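Local coordinates for protein glycogen synthase (Cyanobacterium sp. CLg1, PDB 6GNF) that belongs to the bacterial glycogen/starch synthase family of glycosyltransferases and holds adenosine-5'-diphosphate and a glycan in its pockets, at residues K331-C342 / K415-D425. Numbering follows the deposited sequence.
Sequences KKLCKVALQKEC and KLAHFITAGAD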
ATOM      1  N   LYS A 331      -5.862  -0.093  28.465  1.00 88.06           N
ATOM      2  CA  LYS A 331      -6.614   0.399  27.320  1.00 85.48           C
ATOM      3  C   LYS A 331      -7.606   1.488  27.709  1.00 85.86           C
ATOM      4  O   LYS A 331      -7.861   2.385  26.916  1.00 85.82           O
ATOM      5  CB  LYS A 331      -7.330  -0.736  26.586  1.00 85.71           C
ATOM      6  CG  LYS A 331      -7.538  -0.443  25.111  1.00 82.46           C
ATOM      7  CD  LYS A 331      -8.264  -1.569  24.397  1.00 81.92           C
ATOM      8  CE  LYS A 331      -8.176  -1.411  22.888  1.00 79.45           C
ATOM      9  NZ  LYS A 331      -8.863  -0.189  22.403  1.00 79.97           N
ATOM     10  N   LYS A 332      -8.173   1.407  28.910  1.00 87.93           N
ATOM     11  CA  LYS A 332      -9.032   2.481  29.408  1.00 89.40           C
ATOM     12  C   LYS A 332      -8.250   3.775  29.563  1.00 89.40           C
ATOM     13  O   LYS A 332      -8.759   4.853  29.258  1.00 91.36           O
ATOM     14  CB  LYS A 332      -9.691   2.120  30.742  1.00 92.64           C
ATOM     15  CG  LYS A 332     -11.098   1.597  30.572  1.00 93.96           C
ATOM     16  CD  LYS A 332     -11.721   1.163  31.884  1.00 97.07           C
ATOM     17  CE  LYS A 332     -13.052   0.481  31.620  1.00 99.08           C
ATOM     18  NZ  LYS A 332     -13.501  -0.362  32.756  1.00103.25           N
ATOM     19  N   LEU A 333      -7.024   3.670  30.068  1.00 88.06           N
ATOM     20  CA  LEU A 333      -6.184   4.848  30.240  1.00 87.42           C
ATOM     21  C   LEU A 333      -5.856   5.446  28.872  1.00 85.33           C
ATOM     22  O   LEU A 333      -5.935   6.658  28.685  1.00 86.34           O
ATOM     23  CB  LEU A 333      -4.921   4.503  31.040  1.00 88.31           C
ATOM     24  CG  LEU A 333      -4.011   5.651  31.516  1.00 88.93           C
ATOM     25  CD1 LEU A 333      -3.143   5.198  32.683  1.00 90.43           C
ATOM     26  CD2 LEU A 333      -3.117   6.196  30.412  1.00 88.94           C
ATOM     27  N   CYS A 334      -5.529   4.593  27.908  1.00 84.16           N
ATOM     28  CA  CYS A 334      -5.314   5.039  26.529  1.00 82.36           C
ATOM     29  C   CYS A 334      -6.557   5.722  25.946  1.00 81.95           C
ATOM     30  O   CYS A 334      -6.441   6.728  25.259  1.00 80.73           O
ATOM     31  CB  CYS A 334      -4.889   3.868  25.647  1.00 80.32           C
ATOM     32  SG  CYS A 334      -3.216   3.284  26.009  1.00 82.72           S
ATOM     33  N   LYS A 335      -7.737   5.182  26.240  1.00 83.83           N
ATOM     34  CA  LYS A 335      -8.994   5.776  25.777  1.00 83.62           C
ATOM     35  C   LYS A 335      -9.178   7.193  26.315  1.00 84.88           C
ATOM     36  O   LYS A 335      -9.451   8.126  25.556  1.00 84.12           O
ATOM     37  CB  LYS A 335     -10.192   4.911  26.185  1.00 84.08           C
ATOM     38  CG  LYS A 335     -11.511   5.369  25.581  1.00 83.80           C
ATOM     39  CD  LYS A 335     -12.613   4.355  25.805  1.00 83.97           C
ATOM     40  CE  LYS A 335     -13.931   4.840  25.230  1.00 84.45           C
ATOM     41  NZ  LYS A 335     -14.980   3.785  25.299  1.00 85.15           N
ATOM     42  N   VAL A 336      -9.082   7.340  27.632  1.00 86.94           N
ATOM     43  CA  VAL A 336      -9.168   8.653  28.274  1.00 88.32           C
ATOM     44  C   VAL A 336      -8.096   9.625  27.761  1.00 86.85           C
ATOM     45  O   VAL A 336      -8.357  10.821  27.630  1.00 86.44           O
ATOM     46  CB  VAL A 336      -9.126   8.502  29.813  1.00 91.17           C
ATOM     47  CG1 VAL A 336      -8.765   9.798  30.519  1.00 93.87           C
ATOM     48  CG2 VAL A 336     -10.421   7.884  30.324  1.00 93.32           C
ATOM     49  N   ALA A 337      -6.900   9.116  27.473  1.00 85.48           N
ATOM     50  CA  ALA A 337      -5.821   9.933  26.912  1.00 85.12           C
ATOM     51  C   ALA A 337      -6.159  10.441  25.505  1.00 85.18           C
ATOM     52  O   ALA A 337      -5.927  11.612  25.191  1.00 86.14           O
ATOM     53  CB  ALA A 337      -4.519   9.147  26.885  1.00 84.81           C
ATOM     54  N   LEU A 338      -6.702   9.558  24.671  1.00 83.52           N
ATOM     55  CA  LEU A 338      -7.148   9.928  23.327  1.00 82.43           C
ATOM     56  C   LEU A 338      -8.246  10.979  23.397  1.00 83.71           C
ATOM     57  O   LEU A 338      -8.194  11.994  22.704  1.00 83.32           O
ATOM     58  CB  LEU A 338      -7.668   8.696  22.581  1.00 80.66           C
ATOM     59  CG  LEU A 338      -8.203   8.878  21.159  1.00 78.22           C
ATOM     60  CD1 LEU A 338      -7.135   9.443  20.234  1.00 77.38           C
ATOM     61  CD2 LEU A 338      -8.721   7.549  20.635  1.00 76.68           C
ATOM     62  N   GLN A 339      -9.236  10.729  24.244  1.00 86.57           N
ATOM     63  CA  GLN A 339     -10.346  11.654  24.424  1.00 90.31           C
ATOM     64  C   GLN A 339      -9.854  13.052  24.772  1.00 94.21           C
ATOM     65  O   GLN A 339     -10.283  14.028  24.151  1.00 96.91           O
ATOM     66  CB  GLN A 339     -11.308  11.137  25.500  1.00 91.18           C
ATOM     67  CG  GLN A 339     -12.129   9.951  25.021  1.00 89.68           C
ATOM     68  CD  GLN A 339     -13.030   9.367  26.089  1.00 91.51           C
ATOM     69  OE1 GLN A 339     -12.726   9.420  27.277  1.00 95.30           O
ATOM     70  NE2 GLN A 339     -14.146   8.785  25.664  1.00 91.60           N
ATOM     71  N   LYS A 340      -8.994  13.146  25.784  1.00 96.05           N
ATOM     72  CA  LYS A 340      -8.425  14.432  26.180  1.00 97.43           C
ATOM     73  C   LYS A 340      -7.589  15.058  25.067  1.00 94.74           C
ATOM     74  O   LYS A 340      -7.684  16.254  24.819  1.00 97.78           O
ATOM     75  CB  LYS A 340      -7.572  14.296  27.443  1.00100.10           C
ATOM     76  CG  LYS A 340      -6.731  15.532  27.728  1.00101.74           C
ATOM     77  CD  LYS A 340      -6.400  15.688  29.195  1.00104.95           C
ATOM     78  CE  LYS A 340      -5.778  17.050  29.457  1.00107.56           C
ATOM     79  NZ  LYS A 340      -4.510  17.228  28.696  1.00106.51           N
ATOM     80  N   GLU A 341      -6.761  14.260  24.411  1.00 90.75           N
ATOM     81  CA  GLU A 341      -5.916  14.772  23.332  1.00 90.69           C
ATOM     82  C   GLU A 341      -6.746  15.420  22.217  1.00 90.14           C
ATOM     83  O   GLU A 341      -6.306  16.381  21.593  1.00 89.64           O
ATOM     84  CB  GLU A 341      -5.052  13.647  22.751  1.00 89.20           C
ATOM     85  CG  GLU A 341      -3.909  14.114  21.860  1.00 89.35           C
ATOM     86  CD  GLU A 341      -2.733  14.689  22.618  1.00 91.29           C
ATOM     87  OE1 GLU A 341      -2.851  15.003  23.820  1.00 94.02           O
ATOM     88  OE2 GLU A 341      -1.665  14.820  21.989  1.00 92.61           O
ATOM     89  N   CYS A 342      -7.943  14.893  21.975  1.00 89.34           N
ATOM     90  CA  CYS A 342      -8.778  15.333  20.859  1.00 88.34           C
ATOM     91  C   CYS A 342      -9.826  16.368  21.258  1.00 90.78           C
ATOM     92  O   CYS A 342     -10.622  16.796  20.430  1.00 93.84           O
ATOM     93  CB  CYS A 342      -9.457  14.114  20.229  1.00 86.60           C
ATOM     94  SG  CYS A 342      -8.283  12.958  19.471  1.00 83.34           S
ATOM     95  N   LYS A 415       2.352   9.651  16.247  1.00 85.15           N
ATOM     96  CA  LYS A 415       1.968   9.667  17.653  1.00 88.53           C
ATOM     97  C   LYS A 415       0.448   9.568  17.823  1.00 88.15           C
ATOM     98  O   LYS A 415      -0.039   8.778  18.633  1.00 90.23           O
ATOM     99  CB  LYS A 415       2.505  10.931  18.330  1.00 90.92           C
ATOM    100  CG  LYS A 415       2.200  11.043  19.815  1.00 94.33           C
ATOM    101  CD  LYS A 415       3.086  12.101  20.456  1.00 98.66           C
ATOM    102  CE  LYS A 415       2.713  12.369  21.904  1.00103.33           C
ATOM    103  NZ  LYS A 415       1.473  13.189  22.024  1.00105.98           N
ATOM    104  N   LEU A 416      -0.297  10.371  17.065  1.00 83.29           N
ATOM    105  CA  LEU A 416      -1.756  10.371  17.169  1.00 79.60           C
ATOM    106  C   LEU A 416      -2.354   9.086  16.585  1.00 75.47           C
ATOM    107  O   LEU A 416      -3.365   8.590  17.071  1.00 76.91           O
ATOM    108  CB  LEU A 416      -2.352  11.602  16.488  1.00 79.86           C
ATOM    109  CG  LEU A 416      -3.844  11.853  16.738  1.00 81.74           C
ATOM    110  CD1 LEU A 416      -4.132  12.066  18.216  1.00 84.69           C
ATOM    111  CD2 LEU A 416      -4.333  13.048  15.933  1.00 82.42           C
ATOM    112  N   ALA A 417      -1.733   8.548  15.544  1.00 71.43           N
ATOM    113  CA  ALA A 417      -2.150   7.258  15.004  1.00 71.03           C
ATOM    114  C   ALA A 417      -2.078   6.180  16.086  1.00 72.98           C
ATOM    115  O   ALA A 417      -3.006   5.380  16.242  1.00 74.10           O
ATOM    116  CB  ALA A 417      -1.295   6.869  13.805  1.00 67.79           C
ATOM    117  N   HIS A 418      -0.993   6.194  16.857  1.00 72.65           N
ATOM    118  CA  HIS A 418      -0.807   5.240  17.940  1.00 71.00           C
ATOM    119  C   HIS A 418      -1.862   5.449  19.024  1.00 72.66           C
ATOM    120  O   HIS A 418      -2.480   4.489  19.498  1.00 72.63           O
ATOM    121  CB  HIS A 418       0.612   5.345  18.509  1.00 73.52           C
ATOM    122  CG  HIS A 418       1.634   4.609  17.699  1.00 72.91           C
ATOM    123  ND1 HIS A 418       1.910   3.274  17.892  1.00 72.89           N
ATOM    124  CD2 HIS A 418       2.423   5.010  16.674  1.00 73.55           C
ATOM    125  CE1 HIS A 418       2.829   2.885  17.027  1.00 73.11           C
ATOM    126  NE2 HIS A 418       3.158   3.921  16.277  1.00 73.35           N
ATOM    127  N   PHE A 419      -2.077   6.699  19.413  1.00 72.06           N
ATOM    128  CA  PHE A 419      -3.126   7.030  20.375  1.00 74.28           C
ATOM    129  C   PHE A 419      -4.505   6.518  19.936  1.00 75.17           C
ATOM    130  O   PHE A 419      -5.299   6.060  20.766  1.00 76.16           O
ATOM    131  CB  PHE A 419      -3.212   8.543  20.597  1.00 75.98           C
ATOM    132  CG  PHE A 419      -2.326   9.062  21.697  1.00 76.50           C
ATOM    133  CD1 PHE A 419      -0.955   8.859  21.664  1.00 75.83           C
ATOM    134  CD2 PHE A 419      -2.866   9.796  22.744  1.00 79.40           C
ATOM    135  CE1 PHE A 419      -0.143   9.356  22.667  1.00 76.85           C
ATOM    136  CE2 PHE A 419      -2.059  10.296  23.755  1.00 81.09           C
ATOM    137  CZ  PHE A 419      -0.694  10.074  23.712  1.00 79.49           C
ATOM    138  N   ILE A 420      -4.800   6.627  18.642  1.00 74.78           N
ATOM    139  CA  ILE A 420      -6.115   6.226  18.114  1.00 74.18           C
ATOM    140  C   ILE A 420      -6.259   4.706  18.113  1.00 72.19           C
ATOM    141  O   ILE A 420      -7.284   4.173  18.545  1.00 72.06           O
ATOM    142  CB  ILE A 420      -6.355   6.789  16.695  1.00 73.80           C
ATOM    143  CG1 ILE A 420      -6.606   8.297  16.769  1.00 75.51           C
ATOM    144  CG2 ILE A 420      -7.550   6.113  16.029  1.00 73.82           C
ATOM    145  CD1 ILE A 420      -6.347   9.016  15.464  1.00 76.36           C
ATOM    146  N   THR A 421      -5.228   4.019  17.633  1.00 69.74           N
ATOM    147  CA  THR A 421      -5.235   2.564  17.562  1.00 69.08           C
ATOM    148  C   THR A 421      -5.425   1.918  18.928  1.00 72.16           C
ATOM    149  O   THR A 421      -6.134   0.922  19.034  1.00 73.21           O
ATOM    150  CB  THR A 421      -3.931   2.040  16.946  1.00 67.76           C
ATOM    151  OG1 THR A 421      -3.699   2.708  15.705  1.00 67.02           O
ATOM    152  CG2 THR A 421      -3.996   0.542  16.705  1.00 66.71           C
ATOM    153  N   ALA A 422      -4.762   2.465  19.945  1.00 72.94           N
ATOM    154  CA  ALA A 422      -4.845   1.935  21.297  1.00 73.66           C
ATOM    155  C   ALA A 422      -6.102   2.410  22.012  1.00 74.38           C
ATOM    156  O   ALA A 422      -6.789   1.623  22.669  1.00 73.67           O
ATOM    157  CB  ALA A 422      -3.610   2.335  22.089  1.00 75.38           C
ATOM    158  N   GLY A 423      -6.437   3.687  21.846  1.00 73.24           N
ATOM    159  CA  GLY A 423      -7.513   4.308  22.617  1.00 72.39           C
ATOM    160  C   GLY A 423      -8.910   4.011  22.116  1.00 71.38           C
ATOM    161  O   GLY A 423      -9.851   3.931  22.905  1.00 75.84           O
ATOM    162  N   ALA A 424      -9.053   3.873  20.804  1.00 68.76           N
ATOM    163  CA  ALA A 424     -10.357   3.643  20.196  1.00 68.96           C
ATOM    164  C   ALA A 424     -10.887   2.256  20.530  1.00 69.49           C
ATOM    165  O   ALA A 424     -10.115   1.313  20.718  1.00 69.24           O
ATOM    166  CB  ALA A 424     -10.281   3.816  18.684  1.00 66.57           C
ATOM    167  N   ASP A 425     -12.209   2.136  20.571  1.00 69.72           N
ATOM    168  CA  ASP A 425     -12.862   0.840  20.718  1.00 69.58           C
ATOM    169  C   ASP A 425     -12.986   0.161  19.371  1.00 69.22           C
ATOM    170  O   ASP A 425     -12.914  -1.063  19.274  1.00 69.73           O
ATOM    171  CB  ASP A 425     -14.242   1.026  21.316  1.00 70.62           C
ATOM    172  CG  ASP A 425     -14.181   1.622  22.687  1.00 71.96           C
ATOM    173  OD1 ASP A 425     -13.388   1.102  23.493  1.00 71.55           O
ATOM    174  OD2 ASP A 425     -14.918   2.599  22.956  1.00 72.84           O
TER
HETATM  175  O   HOH W   1      -4.413   6.598  23.376  1.00 63.77           O
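K335 and D425 form a salt bridge between helix 331-341 and the end of segment 415-425. The extended lysine chain meets the carboxylate at about a right angle, and K335 NZ lies 2.6 Å from D425 OD2, on the syn lone pair. Both groups are shared: NZ also donates to the carbonyls of P348 and I350, and OD2 accepts from L352 N at the start of strand 352-356. One turn earlier, K331 serves the helix terminus. Its chain bends at its last torsion (chi4 -64°), placing NZ 2.8 Å from A422 O in a hydrogen bond that comes from above the carbonyl plane, 38° out of it; T448 OG1 is a further partner of this NZ. At the other end E341 OE2 and K415 NZ make a longer salt bridge, 3.5 Å, between exposed residues. A water bridges the helices, donating to C334 O and to F419 O.

Apolar contacts fill the middle. L338 drives its branches against the second helix, CD1 3.7 Å from I420 CG1 and CD2 over the backbone at G423 and A424. Obliquely to the F419 ring sits A337 CB, 4.1 Å from CE2. The backbones come nearest at G423, whose CA is 3.8 Å from K335 CA and 3.7 Å from C334 O.

The two helices, whose axes approach to 8.2 Å at a signed crossing angle of -131°, pack together in the Rossmann-like domain built on the six-stranded parallel sheet. Charged links thus lie at both ends of the contact, with apolar side chains between them: buried lysine ammoniums satisfy carbonyls and a carboxylate where helix 415-423 ends, probably favouring an ionised D425, while A417, earlier in the same helix, touches ADP.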